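Local coordinates for protein plasmodium falciparum gamete antigen 27/25 (PDB 1N81) that is a gametocyte protein essential for sexual development of the malaria parasite, with no molecular function established, though it possibly dimerizes, at residues 82-87 with 104-109; 110-115 with 164-169; 114-119 with 136-141. One frame throughout, in Å; residues are numbered along the deposited sequence.

All three contacts use helix 96-122, which meets a different helix in each. Contact 1, with helix 71-89, closes before the other two open. Farther along helix 96-122 come contact 2, against helix 156-173, and contact 3, against helix 136-150, two helices consecutive in the chain. Contacts 1 and 2 have centres about 11 Å apart and are joined by the salt bridge of E109 with R165. Contacts 2 and 3, with centres about 7 Å apart, share E114 and E115 and touch through I166 and I139. Contacts 1 and 3, about 17 Å apart between centres, do not touch. Helix 96-122 thus ties together helices before and after it, by charged pairing at contact 1 and apolar packing otherwise.

Contact 1: residues 82-87 with 104-109; sequences SDRLIS and DYLWVE
NE and NH2 of R84 each hold one oxygen of the E109 carboxylate, a bidentate salt bridge between helices 71-89 and 96-122 in the interior of this all-helical fold. NE of R84 donates to OE2 of E109 at 2.8 Å, almost straight at 172°, while NH2 of R84 reaches OE1 of E109 at 2.7 Å with a more bent approach. Both oxygens lie close to the guanidinium plane, at its edge, yet the two flat groups are not coplanar: their planes are 46° apart, and the nitrogens come to each oxygen from above the carboxylate plane. The two side chains reach toward each other from their helices, E109 with CG trans to its backbone N (chi1 -174°) and both chains stretched out; together they bridge backbones whose nearest CA atoms, of R84 and L106, are 9.0 Å apart.

The buried ion pair belongs to a larger network of charges: NH1 of R84 also pairs with E22 of helix 13-35, and OE2 of E109 takes a second salt bridge from R165 of helix 156-173. Two arginines therefore share this carboxylate, which probably keeps E109 ionised and fixes its rotation. F23 packs on both R84 and E109. Beside the polar pair, L106 supplies the apolar part, its CD2 methyl resting 3.8 Å from CD of R84.

Contact 2: residues 110-115 with 164-169; sequences QRVIEE and ARISQF
I113 of helix 96-122 wedges between I166 and F169 of helix 156-173, the middle of a buried helix-helix interface in the all-helical core. The two short segments run at 45° with axes 9.9 Å apart at closest, and CA of I113 comes within 5.8 Å of CA of I166. I113 works with three of its carbons. Its CD1 sits over one face of the F169 ring, a CH-pi contact 3.9 Å from the centroid and 19° off the normal; its CG2 presses on the CD2-CE2 side of the same ring, 3.5 Å from CE2 of F169; and its CG1 meets CG1 of I166 at 3.9 Å. F169 turns its ring toward I113 by setting CG anti to the backbone N (chi1 179°), and the two side chains cross nearly at right angles.

No hydrogen bond joins the segments, so the fit rests on shape. Other helices close around it: F23 of helix 13-35 touches I113, I139 and F143 of helix 136-150 pack on I166, and R80 of helix 71-89 lies against F169. One turn back from F169, I166 extends its CD1 to V112, ending 3.8 Å from CG1 of V112.

Contact 3: residues 114-119 with 136-141; sequences EEVSIN and KKLIRM
V116 lays its CG2 methyl against two neighbouring side chains of helix 136-150, 4.2 Å from CG1 of I139 and 4.3 Å from CD2 of L138. This is an inclined, roughly antiparallel helix pair: segments 114-119 and 136-141 run at 137° to one another, with axes 10.7 Å apart, and the short helix 126-133 links the parent helices. CA of V116 and CA of I139 are the nearest across the pair, at 7.4 Å.

L138 reaches across with CG opposite its backbone N (chi1 172°), which brings CD2 up to both V116 and the amide of N119, 4.5 Å from CG of N119. That amide is held by its own helix: ND2 of N119 donates to O of E115 at 2.9 Å, with an N-H...O angle of 148°, approaching from above the carbonyl plane. The same carbonyl receives only weak bonds from the backbone N of I118 and of N119, so the side chain adds a firmer donor. One residue earlier, O of E114 is shared by OG of S117, at 2.7 Å, and by the backbone N of I118.

I132 of helix 126-133 touches V116, N119 and L138 alike and completes the apolar cluster, while L170 of helix 156-173 also packs on V116. I139 also packs on S167 and Y159 of helix 156-173. To one side, OE1 of E115 hydrogen-bonds to OH of Y146, farther along helix 136-150.

With no hydrogen bond or ion pair between the two segments and approaches all above 4 Å, the contact is nondirectional van der Waals packing, in which side-chain shape and the neighbouring helices probably set how the segments lie.

Contact 1: residues 82-87 with 104-109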
loop_
_atom_site.group_PDB
_atom_site.type_symbol
_atom_site.label_atom_id
_atom_site.label_comp_id
_atom_site.label_asym_id
_atom_site.label_seq_id
_atom_site.Cartn_x
_atom_site.Cartn_y
_atom_site.Cartn_z
ATOM N N SER A 82 -7.901 1.320 -6.763
ATOM C CA SER A 82 -9.326 1.419 -7.049
ATOM C C SER A 82 -10.122 0.898 -5.848
ATOM O O SER A 82 -11.117 1.497 -5.455
ATOM C CB SER A 82 -9.696 0.633 -8.311
ATOM O OG SER A 82 -11.059 0.881 -8.621
ATOM N N ASP A 83 -9.681 -0.197 -5.240
ATOM C CA ASP A 83 -10.430 -0.680 -4.091
ATOM C C ASP A 83 -10.456 0.319 -2.940
ATOM O O ASP A 83 -11.456 0.429 -2.239
ATOM C CB ASP A 83 -9.896 -2.034 -3.630
ATOM C CG ASP A 83 -10.186 -3.144 -4.649
ATOM O OD1 ASP A 83 -11.018 -2.914 -5.566
ATOM O OD2 ASP A 83 -9.598 -4.239 -4.535
ATOM N N ARG A 84 -9.367 1.061 -2.753
ATOM C CA ARG A 84 -9.318 2.049 -1.682
ATOM C C ARG A 84 -10.286 3.172 -2.004
ATOM O O ARG A 84 -10.901 3.720 -1.096
ATOM C CB ARG A 84 -7.901 2.619 -1.485
ATOM C CG ARG A 84 -6.897 1.644 -0.839
ATOM C CD ARG A 84 -5.547 2.340 -0.562
ATOM N NE ARG A 84 -4.552 1.342 -0.191
ATOM C CZ ARG A 84 -3.697 0.776 -1.034
ATOM N NH1 ARG A 84 -3.686 1.117 -2.320
ATOM N NH2 ARG A 84 -2.876 -0.159 -0.585
ATOM N N LEU A 85 -10.415 3.521 -3.288
ATOM C CA LEU A 85 -11.339 4.593 -3.683
ATOM C C LEU A 85 -12.766 4.216 -3.246
ATOM O O LEU A 85 -13.478 5.013 -2.625
ATOM C CB LEU A 85 -11.314 4.792 -5.199
ATOM C CG LEU A 85 -9.938 5.102 -5.811
ATOM C CD1 LEU A 85 -10.099 5.368 -7.288
ATOM C CD2 LEU A 85 -9.298 6.278 -5.132
ATOM N N ILE A 86 -13.164 2.991 -3.570
ATOM C CA ILE A 86 -14.494 2.492 -3.220
ATOM C C ILE A 86 -14.657 2.312 -1.700
ATOM O O ILE A 86 -15.721 2.564 -1.158
ATOM C CB ILE A 86 -14.780 1.179 -3.981
ATOM C CG1 ILE A 86 -15.008 1.525 -5.462
ATOM C CG2 ILE A 86 -15.969 0.453 -3.386
ATOM C CD1 ILE A 86 -15.182 0.330 -6.350
ATOM N N SER A 87 -13.589 1.927 -1.006
ATOM C CA SER A 87 -13.667 1.747 0.437
ATOM C C SER A 87 -13.744 3.067 1.222
ATOM O O SER A 87 -14.433 3.154 2.245
ATOM C CB SER A 87 -12.446 0.951 0.916
ATOM O OG SER A 87 -12.481 0.730 2.317
ATOM N N ASP A 104 -4.516 10.054 6.381
ATOM C CA ASP A 104 -4.066 9.363 7.595
ATOM C C ASP A 104 -4.339 7.858 7.503
ATOM O O ASP A 104 -3.573 7.037 8.026
ATOM C CB ASP A 104 -4.737 9.932 8.859
ATOM C CG ASP A 104 -4.294 11.365 9.172
ATOM O OD1 ASP A 104 -3.118 11.710 8.919
ATOM O OD2 ASP A 104 -5.125 12.144 9.687
ATOM N N TYR A 105 -5.434 7.501 6.848
ATOM C CA TYR A 105 -5.751 6.090 6.666
ATOM C C TYR A 105 -4.663 5.477 5.760
ATOM O O TYR A 105 -4.231 4.338 5.970
ATOM C CB TYR A 105 -7.109 5.936 5.980
ATOM C CG TYR A 105 -8.312 6.188 6.857
ATOM C CD1 TYR A 105 -8.422 7.349 7.637
ATOM C CD2 TYR A 105 -9.378 5.309 6.839
ATOM C CE1 TYR A 105 -9.574 7.613 8.359
ATOM C CE2 TYR A 105 -10.532 5.558 7.550
ATOM C CZ TYR A 105 -10.629 6.706 8.308
ATOM O OH TYR A 105 -11.784 6.915 9.013
ATOM N N LEU A 106 -4.228 6.244 4.755
ATOM C CA LEU A 106 -3.220 5.776 3.819
ATOM C C LEU A 106 -1.927 5.572 4.582
ATOM O O LEU A 106 -1.226 4.582 4.395
ATOM C CB LEU A 106 -3.009 6.801 2.678
ATOM C CG LEU A 106 -4.192 6.974 1.691
ATOM C CD1 LEU A 106 -3.834 7.979 0.611
ATOM C CD2 LEU A 106 -4.578 5.635 1.044
ATOM N N TRP A 107 -1.628 6.521 5.456
ATOM C CA TRP A 107 -0.418 6.491 6.270
ATOM C C TRP A 107 -0.382 5.229 7.115
ATOM O O TRP A 107 0.647 4.546 7.189
ATOM C CB TRP A 107 -0.397 7.714 7.192
ATOM C CG TRP A 107 0.849 7.938 7.953
ATOM C CD1 TRP A 107 1.882 8.760 7.600
ATOM C CD2 TRP A 107 1.225 7.338 9.222
ATOM N NE1 TRP A 107 2.872 8.716 8.562
ATOM C CE2 TRP A 107 2.498 7.861 9.561
ATOM C CE3 TRP A 107 0.610 6.432 10.089
ATOM C CZ2 TRP A 107 3.175 7.478 10.736
ATOM C CZ3 TRP A 107 1.275 6.053 11.253
ATOM C CH2 TRP A 107 2.548 6.581 11.570
ATOM N N VAL A 108 -1.508 4.939 7.759
ATOM C CA VAL A 108 -1.611 3.781 8.614
ATOM C C VAL A 108 -1.312 2.494 7.846
ATOM O O VAL A 108 -0.503 1.680 8.275
ATOM C CB VAL A 108 -3.002 3.708 9.248
ATOM C CG1 VAL A 108 -3.234 2.288 9.863
ATOM C CG2 VAL A 108 -3.119 4.835 10.348
ATOM N N GLU A 109 -1.946 2.339 6.695
ATOM C CA GLU A 109 -1.752 1.156 5.878
ATOM C C GLU A 109 -0.287 1.076 5.420
ATOM O O GLU A 109 0.346 0.008 5.518
ATOM C CB GLU A 109 -2.709 1.177 4.671
ATOM C CG GLU A 109 -2.668 -0.112 3.843
ATOM C CD GLU A 109 -3.671 -0.135 2.698
ATOM O OE1 GLU A 109 -3.594 -1.072 1.882
ATOM O OE2 GLU A 109 -4.537 0.765 2.599
#

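Contact 2: residues 110-115 with 164-169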
loop_
_atom_site.group_PDB
_atom_site.type_symbol
_atom_site.label_atom_id
_atom_site.label_comp_id
_atom_site.label_asym_id
_atom_site.label_seq_id
_atom_site.Cartn_x
_atom_site.Cartn_y
_atom_site.Cartn_z
ATOM N N GLN A 110 0.273 2.195 4.966
ATOM C CA GLN A 110 1.661 2.159 4.502
ATOM C C GLN A 110 2.629 1.799 5.647
ATOM O O GLN A 110 3.548 0.970 5.485
ATOM C CB GLN A 110 2.053 3.475 3.820
ATOM C CG GLN A 110 3.446 3.407 3.237
ATOM C CD GLN A 110 3.803 4.595 2.383
ATOM O OE1 GLN A 110 3.117 5.606 2.388
ATOM N NE2 GLN A 110 4.891 4.475 1.644
ATOM N N ARG A 111 2.393 2.371 6.822
ATOM C CA ARG A 111 3.208 2.029 7.978
ATOM C C ARG A 111 3.098 0.534 8.399
ATOM O O ARG A 111 4.090 -0.080 8.798
ATOM C CB ARG A 111 2.800 2.868 9.171
ATOM C CG ARG A 111 3.537 2.530 10.419
ATOM C CD ARG A 111 5.042 2.784 10.282
ATOM N NE ARG A 111 5.650 3.041 11.589
ATOM C CZ ARG A 111 6.031 4.243 12.028
ATOM N NH1 ARG A 111 5.878 5.314 11.264
ATOM N NH2 ARG A 111 6.572 4.371 13.235
ATOM N N VAL A 112 1.903 -0.041 8.361
ATOM C CA VAL A 112 1.789 -1.438 8.760
ATOM C C VAL A 112 2.550 -2.303 7.740
ATOM O O VAL A 112 3.303 -3.206 8.136
ATOM C CB VAL A 112 0.332 -1.885 8.901
ATOM C CG1 VAL A 112 0.261 -3.397 9.116
ATOM C CG2 VAL A 112 -0.277 -1.191 10.101
ATOM N N ILE A 113 2.407 -1.976 6.449
ATOM C CA ILE A 113 3.137 -2.686 5.385
ATOM C C ILE A 113 4.633 -2.689 5.704
ATOM O O ILE A 113 5.277 -3.746 5.709
ATOM C CB ILE A 113 2.940 -2.031 3.978
ATOM C CG1 ILE A 113 1.530 -2.332 3.465
ATOM C CG2 ILE A 113 3.982 -2.552 3.001
ATOM C CD1 ILE A 113 1.182 -1.670 2.140
ATOM N N GLU A 114 5.188 -1.513 6.009
ATOM C CA GLU A 114 6.616 -1.439 6.305
ATOM C C GLU A 114 7.048 -2.258 7.498
ATOM O O GLU A 114 8.021 -3.006 7.425
ATOM C CB GLU A 114 7.066 0.012 6.467
ATOM C CG GLU A 114 6.986 0.704 5.141
ATOM C CD GLU A 114 7.512 2.114 5.189
ATOM O OE1 GLU A 114 7.716 2.663 6.286
ATOM O OE2 GLU A 114 7.706 2.672 4.106
ATOM N N GLU A 115 6.315 -2.135 8.581
ATOM C CA GLU A 115 6.614 -2.846 9.813
ATOM C C GLU A 115 6.587 -4.370 9.557
ATOM O O GLU A 115 7.476 -5.125 9.980
ATOM C CB GLU A 115 5.546 -2.458 10.828
ATOM C CG GLU A 115 5.854 -2.733 12.254
ATOM C CD GLU A 115 6.895 -1.801 12.801
ATOM O OE1 GLU A 115 6.982 -0.624 12.336
ATOM O OE2 GLU A 115 7.608 -2.268 13.708
ATOM N N ALA A 164 -6.185 -7.499 3.882
ATOM C CA ALA A 164 -6.022 -8.308 2.676
ATOM C C ALA A 164 -5.053 -7.620 1.692
ATOM O O ALA A 164 -4.210 -8.271 1.085
ATOM C CB ALA A 164 -7.384 -8.544 2.010
ATOM N N ARG A 165 -5.165 -6.304 1.548
ATOM C CA ARG A 165 -4.280 -5.577 0.642
ATOM C C ARG A 165 -2.840 -5.663 1.089
ATOM O O ARG A 165 -1.922 -5.802 0.284
ATOM C CB ARG A 165 -4.640 -4.105 0.606
ATOM C CG ARG A 165 -5.809 -3.758 -0.317
ATOM C CD ARG A 165 -6.015 -2.240 -0.267
ATOM N NE ARG A 165 -7.365 -2.044 0.163
ATOM C CZ ARG A 165 -7.726 -1.320 1.193
ATOM N NH1 ARG A 165 -6.837 -0.685 1.936
ATOM N NH2 ARG A 165 -8.998 -1.238 1.470
ATOM N N ILE A 166 -2.662 -5.541 2.391
ATOM C CA ILE A 166 -1.352 -5.565 3.000
ATOM C C ILE A 166 -0.642 -6.894 2.678
ATOM O O ILE A 166 0.516 -6.912 2.214
ATOM C CB ILE A 166 -1.536 -5.367 4.499
ATOM C CG1 ILE A 166 -1.839 -3.887 4.754
ATOM C CG2 ILE A 166 -0.315 -5.879 5.290
ATOM C CD1 ILE A 166 -2.161 -3.604 6.223
ATOM N N SER A 167 -1.343 -7.995 2.913
ATOM C CA SER A 167 -0.770 -9.311 2.636
ATOM C C SER A 167 -0.488 -9.393 1.134
ATOM O O SER A 167 0.595 -9.830 0.724
ATOM C CB SER A 167 -1.722 -10.428 3.082
ATOM O OG SER A 167 -1.761 -10.506 4.494
ATOM N N GLN A 168 -1.429 -8.915 0.320
ATOM C CA GLN A 168 -1.234 -8.940 -1.128
ATOM C C GLN A 168 -0.047 -8.117 -1.547
ATOM O O GLN A 168 0.760 -8.552 -2.371
ATOM C CB GLN A 168 -2.450 -8.410 -1.890
ATOM C CG GLN A 168 -2.232 -8.556 -3.387
ATOM C CD GLN A 168 -3.338 -7.981 -4.197
ATOM O OE1 GLN A 168 -3.450 -6.767 -4.345
ATOM N NE2 GLN A 168 -4.193 -8.851 -4.719
ATOM N N PHE A 169 0.046 -6.907 -1.003
ATOM C CA PHE A 169 1.150 -6.014 -1.327
ATOM C C PHE A 169 2.511 -6.671 -0.998
ATOM O O PHE A 169 3.443 -6.623 -1.787
ATOM C CB PHE A 169 1.013 -4.698 -0.537
ATOM C CG PHE A 169 2.132 -3.714 -0.796
ATOM C CD1 PHE A 169 1.930 -2.615 -1.638
ATOM C CD2 PHE A 169 3.380 -3.888 -0.197
ATOM C CE1 PHE A 169 2.959 -1.682 -1.892
ATOM C CE2 PHE A 169 4.420 -2.975 -0.434
ATOM C CZ PHE A 169 4.203 -1.860 -1.293
#

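Contact 3: residues 114-119 with 136-141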
loop_
_atom_site.group_PDB
_atom_site.type_symbol
_atom_site.label_atom_id
_atom_site.label_comp_id
_atom_site.label_asym_id
_atom_site.label_seq_id
_atom_site.Cartn_x
_atom_site.Cartn_y
_atom_site.Cartn_z
ATOM N N GLU A 114 5.188 -1.513 6.009
ATOM C CA GLU A 114 6.616 -1.439 6.305
ATOM C C GLU A 114 7.048 -2.258 7.498
ATOM O O GLU A 114 8.021 -3.006 7.425
ATOM C CB GLU A 114 7.066 0.012 6.467
ATOM C CG GLU A 114 6.986 0.704 5.141
ATOM C CD GLU A 114 7.512 2.114 5.189
ATOM O OE1 GLU A 114 7.716 2.663 6.286
ATOM O OE2 GLU A 114 7.706 2.672 4.106
ATOM N N GLU A 115 6.315 -2.135 8.581
ATOM C CA GLU A 115 6.614 -2.846 9.813
ATOM C C GLU A 115 6.587 -4.370 9.557
ATOM O O GLU A 115 7.476 -5.125 9.980
ATOM C CB GLU A 115 5.546 -2.458 10.828
ATOM C CG GLU A 115 5.854 -2.733 12.254
ATOM C CD GLU A 115 6.895 -1.801 12.801
ATOM O OE1 GLU A 115 6.982 -0.624 12.336
ATOM O OE2 GLU A 115 7.608 -2.268 13.708
ATOM N N VAL A 116 5.545 -4.839 8.884
ATOM C CA VAL A 116 5.467 -6.254 8.616
ATOM C C VAL A 116 6.634 -6.676 7.718
ATOM O O VAL A 116 7.180 -7.769 7.893
ATOM C CB VAL A 116 4.130 -6.647 7.951
ATOM C CG1 VAL A 116 4.153 -8.116 7.564
ATOM C CG2 VAL A 116 2.988 -6.389 8.902
ATOM N N SER A 117 7.041 -5.809 6.784
ATOM C CA SER A 117 8.126 -6.165 5.880
ATOM C C SER A 117 9.432 -6.350 6.648
ATOM O O SER A 117 10.288 -7.144 6.226
ATOM C CB SER A 117 8.302 -5.128 4.751
ATOM O OG SER A 117 9.041 -3.999 5.161
ATOM N N ILE A 118 9.587 -5.631 7.766
ATOM C CA ILE A 118 10.799 -5.772 8.588
ATOM C C ILE A 118 10.835 -7.145 9.239
ATOM O O ILE A 118 11.876 -7.782 9.283
ATOM C CB ILE A 118 10.879 -4.739 9.741
ATOM C CG1 ILE A 118 10.971 -3.315 9.183
ATOM C CG2 ILE A 118 12.100 -5.066 10.633
ATOM C CD1 ILE A 118 12.119 -3.110 8.200
ATOM N N ASN A 119 9.698 -7.593 9.758
ATOM C CA ASN A 119 9.628 -8.909 10.392
ATOM C C ASN A 119 9.901 -9.984 9.325
ATOM O O ASN A 119 10.572 -10.965 9.597
ATOM C CB ASN A 119 8.251 -9.130 11.043
ATOM C CG ASN A 119 8.060 -8.304 12.331
ATOM O OD1 ASN A 119 8.309 -8.780 13.434
ATOM N ND2 ASN A 119 7.637 -7.067 12.181
ATOM N N LYS A 136 -2.524 -12.322 10.056
ATOM C CA LYS A 136 -3.580 -11.370 10.360
ATOM C C LYS A 136 -3.528 -10.878 11.804
ATOM O O LYS A 136 -3.982 -9.761 12.108
ATOM C CB LYS A 136 -4.962 -11.981 10.093
ATOM C CG LYS A 136 -5.175 -12.622 8.729
ATOM C CD LYS A 136 -6.441 -13.508 8.777
ATOM C CE LYS A 136 -6.580 -14.470 7.594
ATOM N NZ LYS A 136 -7.171 -13.829 6.381
ATOM N N LYS A 137 -2.987 -11.709 12.692
ATOM C CA LYS A 137 -2.892 -11.339 14.095
ATOM C C LYS A 137 -1.885 -10.205 14.266
ATOM O O LYS A 137 -2.148 -9.222 14.963
ATOM C CB LYS A 137 -2.460 -12.535 14.932
ATOM C CG LYS A 137 -2.430 -12.262 16.410
ATOM C CD LYS A 137 -2.606 -13.556 17.211
ATOM C CE LYS A 137 -3.008 -13.274 18.654
ATOM N NZ LYS A 137 -1.945 -12.558 19.411
ATOM N N LEU A 138 -0.729 -10.365 13.640
ATOM C CA LEU A 138 0.321 -9.351 13.701
ATOM C C LEU A 138 -0.221 -8.080 13.041
ATOM O O LEU A 138 -0.061 -6.986 13.558
ATOM C CB LEU A 138 1.571 -9.839 12.963
ATOM C CG LEU A 138 2.705 -8.829 12.759
ATOM C CD1 LEU A 138 3.312 -8.434 14.107
ATOM C CD2 LEU A 138 3.770 -9.436 11.871
ATOM N N ILE A 139 -0.902 -8.225 11.912
ATOM C CA ILE A 139 -1.440 -7.050 11.246
ATOM C C ILE A 139 -2.444 -6.296 12.129
ATOM O O ILE A 139 -2.391 -5.060 12.229
ATOM C CB ILE A 139 -2.065 -7.421 9.889
ATOM C CG1 ILE A 139 -0.946 -7.875 8.928
ATOM C CG2 ILE A 139 -2.806 -6.210 9.291
ATOM C CD1 ILE A 139 -1.472 -8.569 7.672
ATOM N N ARG A 140 -3.326 -7.033 12.788
ATOM C CA ARG A 140 -4.330 -6.412 13.638
ATOM C C ARG A 140 -3.661 -5.623 14.754
ATOM O O ARG A 140 -4.074 -4.514 15.055
ATOM C CB ARG A 140 -5.260 -7.464 14.251
ATOM C CG ARG A 140 -6.396 -6.869 15.137
ATOM C CD ARG A 140 -7.391 -5.999 14.344
ATOM N NE ARG A 140 -7.240 -4.578 14.658
ATOM C CZ ARG A 140 -8.014 -3.610 14.171
ATOM N NH1 ARG A 140 -9.015 -3.892 13.346
ATOM N NH2 ARG A 140 -7.772 -2.341 14.492
ATOM N N MET A 141 -2.627 -6.193 15.363
ATOM C CA MET A 141 -1.932 -5.489 16.429
ATOM C C MET A 141 -1.194 -4.273 15.923
ATOM O O MET A 141 -1.258 -3.207 16.545
ATOM C CB MET A 141 -0.990 -6.436 17.179
ATOM C CG MET A 141 -1.757 -7.370 18.099
ATOM S SD MET A 141 -0.669 -8.374 19.127
ATOM C CE MET A 141 -0.420 -9.705 18.070
#